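Side-chain contacts in formate dehydrogenase (Pyrobaculum aerophilum, PDB 1QP8), which probably acts as an NAD(P)H-dependent D-2-hydroxyacid dehydrogenase that reduces substrates such as glyoxylate or hydroxypyruvate, and binds NADPH: residues 13-16 and 17-21; 98-101 and 102-105; 280-283 and 284-287. All blocks are in the same frame, centred on the assembly; numbering follows the deposited sequence.

In the fold
All three contacts are local, each joining residues next to one another in sequence, so none closes a long loop and none nests within or crosses another. Contact 1 comes first, near the N terminus, on helix 11-18 and the residues that lead into strand 22-24. Contact 2 follows at the break between helices 83-98 and 101-109, where the two subunits meet. Contact 3 ends helix 268-286, which packs back against helix 11-18. Contacts 1 and 3 therefore touch, their centres about 11 Å apart: the Tyr20 ring rests on Ile283 and Thr287, and Phe21 on Ala286. Contact 2 lies alone beyond the chain's centre, its centre about 48 Å from that of contact 1.

Contact 1. Residues 13-16 and 17-21; sequences AEEE and LRKYF
Glu14 and Arg18, one turn apart on helix 11-18, extend alongside each other and point the same way. Glu14 OE2 and Arg18 NH2 are 3.7 Å apart, a long salt bridge, with the carboxylate and guanidinium planes turned 68° from each other. The stronger partner of this carboxylate is Arg25, so Arg18 supplies a second, looser positive charge. The aliphatic part of Arg18 meanwhile runs over the Glu14 carbonyl, which accepts Arg18 N at 3.0 Å.

Glu16 pairs three residues on instead. Its chain bends at chi2 (-69°), bringing OE2 to 3.5 Å from Lys19 NZ at the end of a lysine extended beyond CG. Such charged chains suit the outer side of the helix in a beta-alpha-beta unit, here strand 2-4, helix 11-18 and strand 22-24. The inner side is apolar: Ala13 and Leu17 both rest on Val279 of helix 268-286, and Leu17 also reaches Leu3 and Ile23 on the two strands. Leu17 N bonds to Ala13 O at 2.8 Å, almost straight (167°).

Lys19 N reaches Glu16 O, three residues back, from above the carbonyl plane, 3.1 Å away, while the Tyr20 ring meets the same oxygen with its edge, CD1 lying 3.4 Å from Glu16 O. Leu17 O accepts from both Tyr20 N and Phe21 N.

Contact 2. Residues 98-101 and 102-105; sequences YKRI and IQYG
Gln103 slants across Arg100 at the start of helix 101-109, where Arg100 holds the N-cap position. Gln103 CG lies 3.5 Å from Arg100 CB, and Gln103 CD is 3.4 Å from Arg100 CA, so the glutamine folds back over Arg100, three residues earlier. A bend at its second torsion brings it there, and its amide plane ends only 10° from that of the guanidinium. With an alanine here instead of Gln103, the packing over Arg100 CA and CB would probably be lost and a gap opened beside them.

The first two carbonyls of the turn are satisfied within it. Arg100 O accepts Tyr104 N at 3.0 Å in a nearly straight bond (168°), and Ile101 O accepts Gly105 N at 2.9 Å. Ile102 has a backbone hydrogen bond with Ala96 of the preceding helix. Tyr104 also turns a ring edge to the Arg100 carbonyl, its CD1 being 3.6 Å from Arg100 O. Arg100 takes a left-handed helical conformation (phi 59°) between the two helices.

The polar ends find partners beyond these eight residues. Tyr104 OH bonds to Val117 O, and Arg100 NE to Pro97 O, while Arg100 NH1 makes a weak, long ion pair with Asp203. Lys99 NZ bonds to Pro120 O and forms a salt bridge with Glu88 of the second subunit, whose Ala92 meets Ile101 and whose Ile102 meets Ile102 here. In a Rossmann-type enzyme of this family, the break thus belongs to the dimer interface. Isoleucines supply its apolar surface; the donors of the long arginine, lysine and tyrosine chains are matched partly by carbonyls of the same chain, at Pro97, Val117 and Pro120, and partly by Glu88 of the second subunit.

Contact 3. Residues 280-283 and 284-287; sequences RNLI and TYAT
Residues 280-286 form the last turns of helix 268-286, the long helix that runs back to the catalytic domain in this family, and Thr287 is the first residue to leave helical angles. The regular bonds from each residue to the fourth along persist to the end. Tyr285 N meets Asn281 O at 3.1 Å, somewhat bent (144°), and Ala286 N meets Leu282 O at 2.8 Å.

Of the side chains, the Tyr285 ring leads away from the helix, toward Phe53. Its CG stands opposite the backbone N about the first torsion (chi1 160°), which sets the ring with its edge to Leu282 O. The ring's CD2 is also 4.4 Å from Leu282 CD1, a light apolar contact. Beyond it the ring stacks with Phe53, and Leu282 rests on Phe53 too, so a leucine and an aromatic suit this side. Asn281 faces another way and carries the polar ties: OD1 accepts from Arg292 N, and its ND2 bonds to Gln55 OE1, both ends of the buried amide being satisfied.

A small residue suits position 286, where the ring of Phe21 packs against the methyl group of Ala286. Thr287 suits the helix end because its hydroxyl can fold back as the backbone departs. Ile283 O is gripped by two donors of this one residue: Thr287 N at 2.7 Å, and Thr287 OG1, also at 2.7 Å, tilted 28° from the carbonyl plane.

Contact 1. Residues 13-16 and 17-21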
loop_
_atom_site.group_PDB
_atom_site.type_symbol
_atom_site.label_atom_id
_atom_site.label_comp_id
_atom_site.label_asym_id
_atom_site.label_seq_id
_atom_site.Cartn_x
_atom_site.Cartn_y
_atom_site.Cartn_z
ATOM N N ALA A 13 31.728 4.336 6.662
ATOM C CA ALA A 13 31.719 5.623 7.347
ATOM C C ALA A 13 33.087 5.975 7.931
ATOM O O ALA A 13 33.637 7.048 7.629
ATOM C CB ALA A 13 30.669 5.608 8.454
ATOM N N GLU A 14 33.623 5.076 8.769
ATOM C CA GLU A 14 34.928 5.274 9.402
ATOM C C GLU A 14 35.976 5.649 8.372
ATOM O O GLU A 14 36.764 6.565 8.583
ATOM C CB GLU A 14 35.375 4.014 10.135
ATOM C CG GLU A 14 34.570 3.733 11.379
ATOM C CD GLU A 14 35.122 2.580 12.187
ATOM O OE1 GLU A 14 35.065 1.424 11.710
ATOM O OE2 GLU A 14 35.616 2.839 13.303
ATOM N N GLU A 15 35.985 4.951 7.246
ATOM C CA GLU A 15 36.961 5.268 6.236
ATOM C C GLU A 15 36.865 6.755 5.927
ATOM O O GLU A 15 37.846 7.492 6.069
ATOM C CB GLU A 15 36.723 4.450 4.969
ATOM C CG GLU A 15 37.900 4.519 4.009
ATOM C CD GLU A 15 37.776 3.561 2.843
ATOM O OE1 GLU A 15 37.522 2.360 3.086
ATOM O OE2 GLU A 15 37.943 4.010 1.687
ATOM N N GLU A 16 35.681 7.203 5.522
ATOM C CA GLU A 16 35.485 8.609 5.192
ATOM C C GLU A 16 35.780 9.599 6.337
ATOM O O GLU A 16 36.446 10.619 6.128
ATOM C CB GLU A 16 34.064 8.818 4.666
ATOM C CG GLU A 16 33.915 8.520 3.178
ATOM C CD GLU A 16 34.631 9.543 2.305
ATOM O OE1 GLU A 16 34.279 10.745 2.385
ATOM O OE2 GLU A 16 35.546 9.149 1.541
ATOM N N LEU A 17 35.304 9.304 7.543
ATOM C CA LEU A 17 35.536 10.212 8.652
ATOM C C LEU A 17 37.008 10.405 8.941
ATOM O O LEU A 17 37.442 11.514 9.249
ATOM C CB LEU A 17 34.824 9.718 9.916
ATOM C CG LEU A 17 33.289 9.781 9.911
ATOM C CD1 LEU A 17 32.751 9.430 11.299
ATOM C CD2 LEU A 17 32.837 11.171 9.509
ATOM N N ARG A 18 37.782 9.328 8.834
ATOM C CA ARG A 18 39.213 9.398 9.116
ATOM C C ARG A 18 39.982 10.339 8.199
ATOM O O ARG A 18 41.082 10.772 8.536
ATOM C CB ARG A 18 39.826 8.002 9.078
ATOM C CG ARG A 18 39.323 7.124 10.202
ATOM C CD ARG A 18 40.015 5.782 10.230
ATOM N NE ARG A 18 39.431 4.898 11.237
ATOM C CZ ARG A 18 39.793 3.631 11.415
ATOM N NH1 ARG A 18 40.742 3.102 10.654
ATOM N NH2 ARG A 18 39.199 2.887 12.340
ATOM N N LYS A 19 39.405 10.664 7.047
ATOM C CA LYS A 19 40.057 11.572 6.114
ATOM C C LYS A 19 39.822 13.014 6.556
ATOM O O LYS A 19 40.492 13.943 6.087
ATOM C CB LYS A 19 39.503 11.362 4.706
ATOM C CG LYS A 19 39.640 9.941 4.210
ATOM C CD LYS A 19 39.080 9.792 2.810
ATOM C CE LYS A 19 39.232 8.351 2.309
ATOM N NZ LYS A 19 38.860 8.167 0.864
ATOM N N TYR A 20 38.874 13.196 7.479
ATOM C CA TYR A 20 38.537 14.530 7.969
ATOM C C TYR A 20 38.715 14.791 9.448
ATOM O O TYR A 20 38.982 15.918 9.837
ATOM C CB TYR A 20 37.097 14.880 7.606
ATOM C CG TYR A 20 36.886 15.045 6.133
ATOM C CD1 TYR A 20 36.560 13.953 5.331
ATOM C CD2 TYR A 20 37.094 16.275 5.525
ATOM C CE1 TYR A 20 36.465 14.084 3.951
ATOM C CE2 TYR A 20 36.999 16.419 4.160
ATOM C CZ TYR A 20 36.692 15.321 3.375
ATOM O OH TYR A 20 36.658 15.457 2.008
ATOM N N PHE A 21 38.574 13.764 10.273
ATOM C CA PHE A 21 38.672 13.964 11.712
ATOM C C PHE A 21 39.560 12.978 12.437
ATOM O O PHE A 21 40.064 12.026 11.865
ATOM C CB PHE A 21 37.283 13.844 12.366
ATOM C CG PHE A 21 36.218 14.676 11.719
ATOM C CD1 PHE A 21 35.567 14.229 10.580
ATOM C CD2 PHE A 21 35.869 15.914 12.250
ATOM C CE1 PHE A 21 34.585 15.002 9.982
ATOM C CE2 PHE A 21 34.895 16.686 11.659
ATOM C CZ PHE A 21 34.249 16.230 10.522
#

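Contact 2. Residues 98-101 and 102-105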
loop_
_atom_site.group_PDB
_atom_site.type_symbol
_atom_site.label_atom_id
_atom_site.label_comp_id
_atom_site.label_asym_id
_atom_site.label_seq_id
_atom_site.Cartn_x
_atom_site.Cartn_y
_atom_site.Cartn_z
ATOM N N TYR A 98 -6.982 -0.179 5.790
ATOM C CA TYR A 98 -7.896 0.564 4.928
ATOM C C TYR A 98 -8.609 -0.314 3.920
ATOM O O TYR A 98 -9.826 -0.355 3.896
ATOM C CB TYR A 98 -7.163 1.669 4.181
ATOM C CG TYR A 98 -8.088 2.710 3.587
ATOM C CD1 TYR A 98 -8.579 3.750 4.365
ATOM C CD2 TYR A 98 -8.467 2.653 2.247
ATOM C CE1 TYR A 98 -9.424 4.712 3.826
ATOM C CE2 TYR A 98 -9.314 3.604 1.698
ATOM C CZ TYR A 98 -9.794 4.635 2.489
ATOM O OH TYR A 98 -10.667 5.575 1.960
ATOM N N LYS A 99 -7.859 -1.006 3.076
ATOM C CA LYS A 99 -8.497 -1.868 2.091
ATOM C C LYS A 99 -9.008 -3.156 2.744
ATOM O O LYS A 99 -9.374 -4.121 2.053
ATOM C CB LYS A 99 -7.523 -2.183 0.949
ATOM C CG LYS A 99 -6.993 -0.951 0.240
ATOM C CD LYS A 99 -8.079 -0.208 -0.506
ATOM C CE LYS A 99 -8.366 -0.851 -1.853
ATOM N NZ LYS A 99 -9.560 -0.242 -2.527
ATOM N N ARG A 100 -9.016 -3.157 4.079
ATOM C CA ARG A 100 -9.510 -4.289 4.860
ATOM C C ARG A 100 -8.773 -5.613 4.588
ATOM O O ARG A 100 -9.353 -6.699 4.725
ATOM C CB ARG A 100 -11.001 -4.464 4.570
ATOM C CG ARG A 100 -11.777 -3.142 4.409
ATOM C CD ARG A 100 -12.373 -2.619 5.711
ATOM N NE ARG A 100 -11.825 -1.330 6.121
ATOM C CZ ARG A 100 -12.569 -0.275 6.453
ATOM N NH1 ARG A 100 -13.901 -0.351 6.413
ATOM N NH2 ARG A 100 -11.995 0.856 6.852
ATOM N N ILE A 101 -7.505 -5.537 4.198
ATOM C CA ILE A 101 -6.747 -6.753 3.928
ATOM C C ILE A 101 -6.579 -7.593 5.204
ATOM O O ILE A 101 -6.878 -8.797 5.222
ATOM C CB ILE A 101 -5.343 -6.435 3.389
ATOM C CG1 ILE A 101 -5.438 -5.679 2.057
ATOM C CG2 ILE A 101 -4.560 -7.722 3.218
ATOM C CD1 ILE A 101 -5.939 -6.519 0.901
ATOM N N ILE A 102 -6.096 -6.954 6.270
ATOM C CA ILE A 102 -5.888 -7.659 7.526
ATOM C C ILE A 102 -7.163 -8.304 8.027
ATOM O O ILE A 102 -7.167 -9.477 8.400
ATOM C CB ILE A 102 -5.399 -6.732 8.629
ATOM C CG1 ILE A 102 -3.938 -6.358 8.413
ATOM C CG2 ILE A 102 -5.522 -7.431 9.961
ATOM C CD1 ILE A 102 -3.428 -5.385 9.451
ATOM N N GLN A 103 -8.242 -7.530 8.049
ATOM C CA GLN A 103 -9.518 -8.047 8.535
ATOM C C GLN A 103 -10.053 -9.219 7.712
ATOM O O GLN A 103 -10.388 -10.263 8.270
ATOM C CB GLN A 103 -10.568 -6.927 8.650
ATOM C CG GLN A 103 -10.382 -5.760 7.713
ATOM C CD GLN A 103 -9.339 -4.744 8.185
ATOM O OE1 GLN A 103 -9.672 -3.700 8.752
ATOM N NE2 GLN A 103 -8.068 -5.050 7.939
ATOM N N TYR A 104 -10.112 -9.082 6.392
ATOM C CA TYR A 104 -10.608 -10.198 5.591
ATOM C C TYR A 104 -9.689 -11.418 5.672
ATOM O O TYR A 104 -10.147 -12.556 5.624
ATOM C CB TYR A 104 -10.813 -9.776 4.130
ATOM C CG TYR A 104 -12.232 -9.326 3.826
ATOM C CD1 TYR A 104 -12.518 -7.996 3.509
ATOM C CD2 TYR A 104 -13.290 -10.229 3.866
ATOM C CE1 TYR A 104 -13.830 -7.570 3.239
ATOM C CE2 TYR A 104 -14.609 -9.816 3.593
ATOM C CZ TYR A 104 -14.870 -8.482 3.282
ATOM O OH TYR A 104 -16.162 -8.076 3.029
ATOM N N GLY A 105 -8.390 -11.183 5.810
ATOM C CA GLY A 105 -7.469 -12.299 5.906
ATOM C C GLY A 105 -7.807 -13.123 7.135
ATOM O O GLY A 105 -7.697 -14.352 7.125
#

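Contact 3. Residues 280-283 and 284-287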
loop_
_atom_site.group_PDB
_atom_site.type_symbol
_atom_site.label_atom_id
_atom_site.label_comp_id
_atom_site.label_asym_id
_atom_site.label_seq_id
_atom_site.Cartn_x
_atom_site.Cartn_y
_atom_site.Cartn_z
ATOM N N ARG A 280 28.062 12.621 5.542
ATOM C CA ARG A 280 28.260 13.593 4.468
ATOM C C ARG A 280 27.961 15.009 4.924
ATOM O O ARG A 280 28.642 15.951 4.532
ATOM C CB ARG A 280 27.418 13.244 3.243
ATOM C CG ARG A 280 27.771 11.883 2.688
ATOM C CD ARG A 280 27.379 11.700 1.235
ATOM N NE ARG A 280 27.328 10.279 0.900
ATOM C CZ ARG A 280 26.289 9.491 1.162
ATOM N NH1 ARG A 280 25.208 9.987 1.753
ATOM N NH2 ARG A 280 26.339 8.200 0.853
ATOM N N ASN A 281 26.966 15.157 5.787
ATOM C CA ASN A 281 26.582 16.473 6.255
ATOM C C ASN A 281 27.619 17.036 7.205
ATOM O O ASN A 281 27.883 18.244 7.249
ATOM C CB ASN A 281 25.236 16.390 6.958
ATOM C CG ASN A 281 24.599 17.749 7.138
ATOM O OD1 ASN A 281 24.427 18.491 6.171
ATOM N ND2 ASN A 281 24.247 18.085 8.375
ATOM N N LEU A 282 28.211 16.138 7.965
ATOM C CA LEU A 282 29.201 16.507 8.943
ATOM C C LEU A 282 30.449 17.008 8.231
ATOM O O LEU A 282 31.088 17.972 8.662
ATOM C CB LEU A 282 29.488 15.276 9.787
ATOM C CG LEU A 282 30.410 15.304 10.985
ATOM C CD1 LEU A 282 30.257 16.605 11.691
ATOM C CD2 LEU A 282 30.068 14.113 11.898
ATOM N N ILE A 283 30.780 16.362 7.120
ATOM C CA ILE A 283 31.954 16.727 6.349
ATOM C C ILE A 283 31.802 18.092 5.697
ATOM O O ILE A 283 32.776 18.855 5.625
ATOM C CB ILE A 283 32.254 15.663 5.281
ATOM C CG1 ILE A 283 32.671 14.369 5.974
ATOM C CG2 ILE A 283 33.358 16.130 4.363
ATOM C CD1 ILE A 283 32.805 13.205 5.048
ATOM N N THR A 284 30.596 18.408 5.215
ATOM C CA THR A 284 30.408 19.718 4.605
ATOM C C THR A 284 30.520 20.758 5.705
ATOM O O THR A 284 30.923 21.892 5.464
ATOM C CB THR A 284 29.055 19.879 3.881
ATOM O OG1 THR A 284 28.386 21.035 4.401
ATOM C CG2 THR A 284 28.194 18.636 4.025
ATOM N N TYR A 285 30.163 20.375 6.921
ATOM C CA TYR A 285 30.315 21.302 8.020
ATOM C C TYR A 285 31.820 21.467 8.212
ATOM O O TYR A 285 32.336 22.577 8.301
ATOM C CB TYR A 285 29.728 20.740 9.302
ATOM C CG TYR A 285 30.290 21.434 10.519
ATOM C CD1 TYR A 285 29.798 22.673 10.925
ATOM C CD2 TYR A 285 31.358 20.879 11.227
ATOM C CE1 TYR A 285 30.351 23.345 12.001
ATOM C CE2 TYR A 285 31.919 21.536 12.298
ATOM C CZ TYR A 285 31.413 22.772 12.683
ATOM O OH TYR A 285 31.963 23.436 13.752
ATOM N N ALA A 286 32.518 20.340 8.273
ATOM C CA ALA A 286 33.964 20.336 8.466
ATOM C C ALA A 286 34.709 21.149 7.414
ATOM O O ALA A 286 35.648 21.866 7.731
ATOM C CB ALA A 286 34.480 18.905 8.464
ATOM N N THR A 287 34.296 21.034 6.162
ATOM C CA THR A 287 34.955 21.763 5.098
ATOM C C THR A 287 34.462 23.197 4.920
ATOM O O THR A 287 34.758 23.842 3.915
ATOM C CB THR A 287 34.829 21.003 3.782
ATOM O OG1 THR A 287 33.488 20.541 3.614
ATOM C CG2 THR A 287 35.746 19.818 3.796
#